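PDB 6EHI: nuclease NucT from Helicobacter pylori, which is of the phospholipase D-like (PLD) superfamily and is named as a nuclease, built on a mixed beta-sheet flanked by helices. Local coordinates for residues 19-27 with 118-129. The protein carries 1 engineered substitution. Residues are numbered along the deposited sequence; the frame is centred on the assembly and turned at random.
With ACT (acetate ion), chain M.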
ATOM      1  N   ALA A  19     -11.520   9.169  -2.990  1.00 18.46           N
ATOM      2  CA  ALA A  19     -10.604   8.061  -3.362  1.00 18.36           C
ATOM      3  C   ALA A  19     -11.276   7.015  -4.248  1.00 17.32           C
ATOM      4  O   ALA A  19     -10.759   6.671  -5.349  1.00 17.72           O
ATOM      5  CB  ALA A  19     -10.006   7.436  -2.140  1.00 17.91           C
ATOM      6  N   LEU A  20     -12.430   6.528  -3.795  1.00 18.08           N
ATOM      7  CA  LEU A  20     -13.157   5.520  -4.556  1.00 18.20           C
ATOM      8  C   LEU A  20     -13.508   6.082  -5.899  1.00 19.32           C
ATOM      9  O   LEU A  20     -13.197   5.432  -6.952  1.00 19.60           O
ATOM     10  CB  LEU A  20     -14.359   4.991  -3.797  1.00 17.59           C
ATOM     11  CG  LEU A  20     -15.150   3.882  -4.421  1.00 19.34           C
ATOM     12  CD1 LEU A  20     -14.249   2.697  -4.716  1.00 20.45           C
ATOM     13  CD2 LEU A  20     -16.324   3.490  -3.533  1.00 18.66           C
ATOM     14  N   ASN A  21     -14.084   7.281  -5.898  1.00 18.95           N
ATOM     15  CA  ASN A  21     -14.569   7.883  -7.124  1.00 21.69           C
ATOM     16  C   ASN A  21     -13.397   8.099  -8.092  1.00 21.25           C
ATOM     17  O   ASN A  21     -13.578   7.918  -9.290  1.00 21.06           O
ATOM     18  CB  ASN A  21     -15.339   9.247  -6.846  1.00 23.32           C
ATOM     19  CG  ASN A  21     -16.701   9.086  -6.136  1.00 28.60           C
ATOM     20  OD1 ASN A  21     -17.311   8.036  -6.103  1.00 32.18           O
ATOM     21  ND2 ASN A  21     -17.178  10.184  -5.554  1.00 30.94           N
ATOM     22  N   SER A  22     -12.191   8.462  -7.621  1.00 19.82           N
ATOM     23  CA  SER A  22     -11.027   8.643  -8.482  1.00 18.37           C
ATOM     24  C   SER A  22     -10.677   7.329  -9.191  1.00 17.88           C
ATOM     25  O   SER A  22     -10.321   7.294 -10.372  1.00 21.32           O
ATOM     26  CB  SER A  22      -9.798   9.107  -7.697  1.00 17.66           C
ATOM     27  OG  SER A  22      -8.641   9.362  -8.506  1.00 18.22           O
ATOM     28  N   LEU A  23     -10.623   6.276  -8.405  1.00 18.18           N
ATOM     29  CA  LEU A  23     -10.210   4.960  -8.886  1.00 15.31           C
ATOM     30  C   LEU A  23     -11.262   4.467  -9.895  1.00 17.89           C
ATOM     31  O   LEU A  23     -10.933   3.970 -10.943  1.00 18.79           O
ATOM     32  CB  LEU A  23     -10.145   3.960  -7.708  1.00 16.39           C
ATOM     33  CG  LEU A  23      -9.777   2.516  -8.085  1.00 16.13           C
ATOM     34  CD1 LEU A  23      -8.452   2.548  -8.812  1.00 16.85           C
ATOM     35  CD2 LEU A  23      -9.711   1.633  -6.857  1.00 19.08           C
ATOM     36  N   ILE A  24     -12.523   4.531  -9.500  1.00 18.58           N
ATOM     37  CA  ILE A  24     -13.625   4.074 -10.343  1.00 20.00           C
ATOM     38  C   ILE A  24     -13.656   4.853 -11.626  1.00 20.37           C
ATOM     39  O   ILE A  24     -13.767   4.239 -12.676  1.00 20.48           O
ATOM     40  CB  ILE A  24     -14.932   4.050  -9.583  1.00 20.40           C
ATOM     41  CG1 ILE A  24     -14.898   2.770  -8.798  1.00 23.76           C
ATOM     42  CG2 ILE A  24     -16.153   4.039 -10.514  1.00 21.05           C
ATOM     43  CD1 ILE A  24     -16.047   2.533  -7.898  1.00 28.81           C
ATOM     44  N   SER A  25     -13.500   6.166 -11.534  1.00 21.41           N
ATOM     45  CA  SER A  25     -13.438   6.983 -12.736  1.00 22.08           C
ATOM     46  C   SER A  25     -12.219   6.678 -13.636  1.00 21.16           C
ATOM     47  O   SER A  25     -12.314   6.610 -14.867  1.00 23.93           O
ATOM     48  CB  SER A  25     -13.528   8.449 -12.375  1.00 26.02           C
ATOM     49  OG  SER A  25     -13.233   9.235 -13.481  1.00 30.32           O
ATOM     50  N   GLY A  26     -11.068   6.431 -13.027  1.00 19.92           N
ATOM     51  CA  GLY A  26      -9.871   6.086 -13.764  1.00 17.76           C
ATOM     52  C   GLY A  26     -10.069   4.812 -14.564  1.00 19.24           C
ATOM     53  O   GLY A  26      -9.594   4.672 -15.672  1.00 21.41           O
ATOM     54  N   ILE A  27     -10.710   3.827 -13.969  1.00 17.32           N
ATOM     55  CA  ILE A  27     -10.937   2.518 -14.653  1.00 16.73           C
ATOM     56  C   ILE A  27     -11.985   2.702 -15.761  1.00 19.95           C
ATOM     57  O   ILE A  27     -11.786   2.214 -16.867  1.00 20.03           O
ATOM     58  CB  ILE A  27     -11.427   1.425 -13.653  1.00 16.49           C
ATOM     59  CG1 ILE A  27     -10.295   1.031 -12.721  1.00 15.06           C
ATOM     60  CG2 ILE A  27     -12.055   0.232 -14.357  1.00 20.36           C
ATOM     61  CD1 ILE A  27     -10.822   0.229 -11.559  1.00 16.10           C
ATOM     62  N   PHE A 118      -2.333   4.010 -10.094  1.00 14.71           N
ATOM     63  CA  PHE A 118      -2.895   4.073  -8.733  1.00 15.58           C
ATOM     64  C   PHE A 118      -2.192   3.094  -7.898  1.00 14.40           C
ATOM     65  O   PHE A 118      -1.985   1.917  -8.257  1.00 13.43           O
ATOM     66  CB  PHE A 118      -4.411   3.702  -8.698  1.00 13.37           C
ATOM     67  CG  PHE A 118      -5.295   4.654  -9.456  1.00 15.14           C
ATOM     68  CD1 PHE A 118      -5.578   4.501 -10.810  1.00 14.70           C
ATOM     69  CD2 PHE A 118      -5.964   5.669  -8.778  1.00 17.18           C
ATOM     70  CE1 PHE A 118      -6.440   5.346 -11.425  1.00 17.22           C
ATOM     71  CE2 PHE A 118      -6.813   6.566  -9.426  1.00 18.24           C
ATOM     72  CZ  PHE A 118      -7.039   6.406 -10.745  1.00 18.32           C
ATOM     73  N   LEU A 119      -1.626   3.573  -6.811  1.00 14.73           N
ATOM     74  CA  LEU A 119      -1.018   2.661  -5.861  1.00 17.09           C
ATOM     75  C   LEU A 119      -1.210   3.106  -4.419  1.00 15.35           C
ATOM     76  O   LEU A 119      -1.753   4.126  -4.188  1.00 15.36           O
ATOM     77  CB  LEU A 119       0.484   2.425  -6.192  1.00 19.02           C
ATOM     78  CG  LEU A 119       1.426   3.628  -6.133  1.00 21.20           C
ATOM     79  CD1 LEU A 119       1.839   4.006  -4.711  1.00 23.25           C
ATOM     80  CD2 LEU A 119       2.676   3.360  -6.879  1.00 25.76           C
ATOM     81  N   GLY A 120      -0.786   2.334  -3.424  1.00 15.45           N
ATOM     82  CA  GLY A 120      -1.098   2.702  -2.040  1.00 14.74           C
ATOM     83  C   GLY A 120      -1.423   1.462  -1.207  1.00 15.96           C
ATOM     84  O   GLY A 120      -0.961   0.344  -1.518  1.00 15.75           O
ATOM     85  N   SER A 121      -2.122   1.666  -0.116  1.00 14.20           N
ATOM     86  CA  SER A 121      -2.318   0.627   0.898  1.00 13.88           C
ATOM     87  C   SER A 121      -3.624  -0.077   0.788  1.00 14.58           C
ATOM     88  O   SER A 121      -3.785  -1.088   1.459  1.00 16.19           O
ATOM     89  CB  SER A 121      -2.230   1.266   2.308  1.00 14.38           C
ATOM     90  OG  SER A 121      -3.218   2.285   2.538  1.00 14.82           O
ATOM     91  N   ALA A 122      -4.544   0.454   0.001  1.00 14.83           N
ATOM     92  CA  ALA A 122      -5.934   0.021   0.139  1.00 13.92           C
ATOM     93  C   ALA A 122      -6.205  -1.237  -0.743  1.00 13.97           C
ATOM     94  O   ALA A 122      -6.168  -1.134  -1.928  1.00 13.66           O
ATOM     95  CB  ALA A 122      -6.867   1.104  -0.317  1.00 15.24           C
ATOM     96  N   ASN A 123      -6.664  -2.300  -0.080  1.00 13.53           N
ATOM     97  CA  ASN A 123      -7.280  -3.404  -0.774  1.00 13.27           C
ATOM     98  C   ASN A 123      -8.607  -2.948  -1.333  1.00 13.13           C
ATOM     99  O   ASN A 123      -9.169  -1.886  -0.903  1.00 14.90           O
ATOM    100  CB  ASN A 123      -7.418  -4.599   0.140  1.00 14.60           C
ATOM    101  CG  ASN A 123      -6.036  -5.226   0.478  1.00 15.60           C
ATOM    102  OD1 ASN A 123      -5.206  -5.428  -0.445  1.00 16.99           O
ATOM    103  ND2 ASN A 123      -5.801  -5.596   1.751  1.00 18.38           N
ATOM    104  N   TRP A 124      -9.085  -3.638  -2.348  1.00 13.20           N
ATOM    105  CA  TRP A 124     -10.298  -3.224  -3.095  1.00 14.23           C
ATOM    106  C   TRP A 124     -11.485  -3.915  -2.460  1.00 14.99           C
ATOM    107  O   TRP A 124     -12.047  -4.851  -2.979  1.00 14.10           O
ATOM    108  CB  TRP A 124     -10.174  -3.472  -4.595  1.00 14.31           C
ATOM    109  CG  TRP A 124      -9.165  -2.596  -5.293  1.00 13.94           C
ATOM    110  CD1 TRP A 124      -8.275  -1.787  -4.694  1.00 14.08           C
ATOM    111  CD2 TRP A 124      -8.883  -2.553  -6.663  1.00 13.46           C
ATOM    112  NE1 TRP A 124      -7.561  -1.133  -5.647  1.00 14.22           N
ATOM    113  CE2 TRP A 124      -7.913  -1.611  -6.860  1.00 13.37           C
ATOM    114  CE3 TRP A 124      -9.449  -3.209  -7.803  1.00 13.52           C
ATOM    115  CZ2 TRP A 124      -7.396  -1.303  -8.117  1.00 12.44           C
ATOM    116  CZ3 TRP A 124      -9.046  -2.841  -9.014  1.00 14.29           C
ATOM    117  CH2 TRP A 124      -7.994  -1.925  -9.186  1.00 14.74           C
ATOM    118  N   SER A 125     -11.845  -3.354  -1.306  1.00 15.18           N
ATOM    119  CA  SER A 125     -12.920  -3.872  -0.418  1.00 17.43           C
ATOM    120  C   SER A 125     -13.738  -2.701   0.105  1.00 19.07           C
ATOM    121  O   SER A 125     -13.207  -1.582   0.195  1.00 18.58           O
ATOM    122  CB  SER A 125     -12.253  -4.602   0.727  1.00 18.11           C
ATOM    123  OG  SER A 125     -11.554  -3.748   1.613  1.00 17.74           O
ATOM    124  N   LYS A 126     -15.003  -2.949   0.454  1.00 20.23           N
ATOM    125  CA  LYS A 126     -15.750  -1.939   1.161  1.00 22.01           C
ATOM    126  C   LYS A 126     -14.980  -1.566   2.444  1.00 21.22           C
ATOM    127  O   LYS A 126     -14.934  -0.366   2.775  1.00 27.58           O
ATOM    128  CB  LYS A 126     -17.178  -2.416   1.399  1.00 26.57           C
ATOM    129  CG  LYS A 126     -17.956  -2.449   0.080  1.00 33.09           C
ATOM    130  CD  LYS A 126     -19.377  -3.015   0.225  1.00 39.35           C
ATOM    131  CE  LYS A 126     -20.348  -2.032   0.831  1.00 42.76           C
ATOM    132  NZ  LYS A 126     -21.231  -2.808   1.739  1.00 49.89           N
ATOM    133  N   ASN A 127     -14.346  -2.525   3.131  1.00 22.89           N
ATOM    134  CA  ASN A 127     -13.629  -2.297   4.397  1.00 23.74           C
ATOM    135  C   ASN A 127     -12.633  -1.209   4.256  1.00 26.66           C
ATOM    136  O   ASN A 127     -12.586  -0.284   5.056  1.00 22.22           O
ATOM    137  CB  ASN A 127     -12.963  -3.535   4.952  1.00 28.75           C
ATOM    138  CG  ASN A 127     -13.900  -4.367   5.753  1.00 29.64           C
ATOM    139  OD1 ASN A 127     -14.849  -3.845   6.324  1.00 43.01           O
ATOM    140  ND2 ASN A 127     -13.698  -5.622   5.762  1.00 36.21           N
ATOM    141  N   ALA A 128     -11.865  -1.278   3.182  1.00 21.95           N
ATOM    142  CA  ALA A 128     -10.838  -0.261   2.911  1.00 22.26           C
ATOM    143  C   ALA A 128     -11.408   1.156   2.567  1.00 18.87           C
ATOM    144  O   ALA A 128     -10.901   2.173   2.984  1.00 24.35           O
ATOM    145  CB  ALA A 128      -9.969  -0.826   1.796  1.00 20.86           C
ATOM    146  N   PHE A 129     -12.493   1.232   1.810  1.00 19.13           N
ATOM    147  CA  PHE A 129     -13.061   2.423   1.349  1.00 20.34           C
ATOM    148  C   PHE A 129     -14.123   3.011   2.316  1.00 22.15           C
ATOM    149  O   PHE A 129     -14.698   4.064   2.051  1.00 22.66           O
ATOM    150  CB  PHE A 129     -13.558   2.215  -0.057  1.00 20.57           C
ATOM    151  CG  PHE A 129     -12.481   2.222  -1.065  1.00 19.81           C
ATOM    152  CD1 PHE A 129     -11.959   3.396  -1.438  1.00 19.02           C
ATOM    153  CD2 PHE A 129     -11.937   1.033  -1.598  1.00 19.58           C
ATOM    154  CE1 PHE A 129     -10.978   3.479  -2.332  1.00 18.38           C
ATOM    155  CE2 PHE A 129     -10.936   1.099  -2.522  1.00 21.12           C
ATOM    156  CZ  PHE A 129     -10.449   2.307  -2.901  1.00 20.26           C
TER
HETATM  157  C   ACT M 201      -4.786   1.313  -3.916  1.00 16.91           C
HETATM  158  O   ACT M 201      -4.200   1.642  -2.814  1.00 18.19           O
HETATM  159  OXT ACT M 201      -5.696   0.467  -3.922  1.00 18.20           O
HETATM  160  CH3 ACT M 201      -4.457   1.937  -5.238  1.00 15.55           C
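L23 and F118, L20 and F129 mark the two places where helix 19-27 comes closest to segment 118-129, their CA atoms 7.4 and 6.7 Å apart. The helix runs at 145° to strand 118-120, roughly antiparallel, with a closest axis approach of 10.7 Å, and no hydrogen bond joins the segments. The pairing is a worked example of leucine methyls laid over aromatic faces: they meet one ring of the strand, one of the loop and one of the following helix. L23 does most of this. Its side chain leaves along the flank of the helix, and a chi1 of 178° brings its end nearer segment 118-129, where the methyls divide: CD1 sits over a face of F118, 4.0 Å from the ring centroid, while CD2 lies off-centre over the five-membered ring of W124, nearest NE1 and CE2, and also reaches F129 CZ. L20 repeats the theme one turn earlier, its CD1 3.9 Å from the F129 centroid and only 5° off the ring normal. At the edge of F118, S22 OG lies in the ring plane, 3.5 Å from CE2. The absent side chain of G26 lets the F118 ring approach, with G26 CA 4.2 Å from F118 CZ.

The N-H of W124 is used at the ring edge, while L23 lies over the face: NE1 donates to acetate OXT at 3.0 Å, and A122 N binds acetate O, so the acetate, probably from the crystallisation liquor, lies in the bend between strand and helix. S125 N-caps the short helix that carries F129, its OG accepting from A128 N.

Around this buried contact, strand 7-12 packs against A19, S22 and F129; L136 and K138 of strand 134-139 touch F118, and K138 also touches S22. I46 of helix 44-54 packs against both segments, meeting L20 and I27 of the helix and W124 of the loop.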